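PDB 4QPK: protein phosphotransferase ChpT from Brucella abortus, which relays phosphoryl groups as a dimeric histidine phosphotransferase in a phosphorelay that controls cell growth, division and survival inside mammalian host cells. Local coordinates for residues B[51-56]-B[212-217]. Numbering follows the deposited sequence.
Sequences CSRICH and SVQPYY
In ChpT a DHp (dimerization and histidine phosphotransfer) domain adjoins a kinase-like C-terminal domain that lacks regions needed for ATP binding, and R53 meets V213 and Q214 where these two domains pack. R53 lies on helix 43-74, which also carries H56, the phosphorylation site, here unmodified; V213 and Q214 lie on helix 213-225. The closest CA atoms, of R53 and V213, are 7.9 Å apart, and the contacts across the gap are made by side-chain atoms. Near the backbone, R53 CB packs on V213 CG1 at 4.2 Å, and V213 also packs on L46, L49 and L50 of the same helix 43-74. Further out, CG of R53 is anti to the backbone N (chi1 170°) and the chain then bends at chi2 (56°), which carries the guanidinium to Q214. There NH2 of R53 lies 3.4 Å from Q214 CB, which sits obliquely to the guanidinium plane, while the guanidinium and amide planes stand 72° apart. Other partners anchor both polar ends: R53 NE forms a salt bridge with D57, and Q214 NE2 hydrogen-bonds N152 OD1 on helix 144-160. One water bridges R53 and Q214, donating to Q214 OE1 at 2.7 Å and accepting weakly, at the guanidinium edge, from R53 NH1 at 3.4 Å.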
# COMPACT_ATOMS: atom_id res chain seq x y z
N CYS B 51 1.87 2.25 4.07
CA CYS B 51 2.35 1.84 2.75
C CYS B 51 3.65 1.03 2.83
O CYS B 51 3.80 0.03 2.12
CB CYS B 51 2.54 3.07 1.85
SG CYS B 51 0.96 3.77 1.24
N SER B 52 4.59 1.44 3.68
CA SER B 52 5.83 0.69 3.87
C SER B 52 5.55 -0.72 4.39
O SER B 52 6.22 -1.69 4.01
CB SER B 52 6.76 1.42 4.83
OG SER B 52 7.44 2.47 4.17
N ARG B 53 4.59 -0.84 5.29
CA ARG B 53 4.25 -2.14 5.86
C ARG B 53 3.72 -3.08 4.77
O ARG B 53 4.10 -4.25 4.72
CB ARG B 53 3.23 -2.00 7.00
CG ARG B 53 2.66 -3.34 7.47
CD ARG B 53 3.73 -4.34 7.90
NE ARG B 53 3.10 -5.57 8.40
CZ ARG B 53 2.83 -5.78 9.69
NH1 ARG B 53 2.25 -6.91 10.07
NH2 ARG B 53 3.12 -4.85 10.58
N ILE B 54 2.85 -2.57 3.89
CA ILE B 54 2.33 -3.40 2.81
C ILE B 54 3.46 -3.83 1.89
O ILE B 54 3.57 -5.00 1.53
CB ILE B 54 1.25 -2.64 1.98
CG1 ILE B 54 0.00 -2.38 2.81
CG2 ILE B 54 0.88 -3.40 0.70
CD1 ILE B 54 -1.05 -1.55 2.10
N CYS B 55 4.34 -2.89 1.55
CA CYS B 55 5.47 -3.19 0.67
C CYS B 55 6.38 -4.24 1.29
O CYS B 55 6.78 -5.20 0.62
CB CYS B 55 6.26 -1.91 0.38
SG CYS B 55 5.40 -0.80 -0.75
N HIS B 56 6.66 -4.08 2.58
CA HIS B 56 7.54 -5.01 3.26
C HIS B 56 6.98 -6.43 3.22
O HIS B 56 7.73 -7.40 3.10
CB HIS B 56 7.76 -4.56 4.71
CG HIS B 56 8.54 -5.54 5.53
ND1 HIS B 56 7.94 -6.61 6.17
CD2 HIS B 56 9.86 -5.63 5.80
CE1 HIS B 56 8.87 -7.30 6.81
NE2 HIS B 56 10.04 -6.72 6.61
N SER B 212 5.92 -1.23 13.97
CA SER B 212 5.00 -0.83 15.03
C SER B 212 3.79 -0.01 14.58
O SER B 212 2.91 0.27 15.39
CB SER B 212 5.76 -0.05 16.11
OG SER B 212 6.41 1.08 15.56
N VAL B 213 3.72 0.37 13.30
CA VAL B 213 2.57 1.13 12.83
C VAL B 213 1.30 0.29 12.89
O VAL B 213 0.23 0.82 13.09
CB VAL B 213 2.77 1.69 11.38
CG1 VAL B 213 2.83 0.59 10.34
CG2 VAL B 213 1.67 2.70 11.02
N GLN B 214 1.42 -1.03 12.75
CA GLN B 214 0.21 -1.84 12.69
C GLN B 214 -0.49 -1.92 14.07
O GLN B 214 -1.70 -1.74 14.14
CB GLN B 214 0.51 -3.24 12.14
CG GLN B 214 -0.73 -4.05 11.74
CD GLN B 214 -1.33 -4.77 12.91
OE1 GLN B 214 -0.61 -5.27 13.78
NE2 GLN B 214 -2.66 -4.84 12.95
N PRO B 215 0.27 -2.18 15.16
CA PRO B 215 -0.43 -2.09 16.45
C PRO B 215 -0.94 -0.68 16.79
O PRO B 215 -2.01 -0.55 17.37
CB PRO B 215 0.63 -2.54 17.47
CG PRO B 215 1.92 -2.59 16.73
CD PRO B 215 1.57 -2.85 15.29
N TYR B 216 -0.18 0.35 16.40
CA TYR B 216 -0.65 1.72 16.57
C TYR B 216 -1.97 1.92 15.85
O TYR B 216 -2.95 2.42 16.41
CB TYR B 216 0.41 2.71 16.06
CG TYR B 216 -0.10 4.12 15.96
CD1 TYR B 216 -0.11 4.97 17.07
CD2 TYR B 216 -0.62 4.60 14.77
CE1 TYR B 216 -0.61 6.26 16.96
CE2 TYR B 216 -1.12 5.89 14.66
CZ TYR B 216 -1.11 6.71 15.76
OH TYR B 216 -1.61 7.99 15.63
N TYR B 217 -2.00 1.49 14.59
CA TYR B 217 -3.18 1.63 13.74
C TYR B 217 -4.39 0.89 14.30
O TYR B 217 -5.53 1.38 14.23
CB TYR B 217 -2.84 1.12 12.34
CG TYR B 217 -3.91 1.31 11.28
CD1 TYR B 217 -4.37 2.57 10.94
CD2 TYR B 217 -4.43 0.22 10.60
CE1 TYR B 217 -5.34 2.73 9.96
CE2 TYR B 217 -5.40 0.37 9.62
CZ TYR B 217 -5.85 1.63 9.30
OH TYR B 217 -6.81 1.77 8.32
O HOH W 1 1.59 -6.72 13.35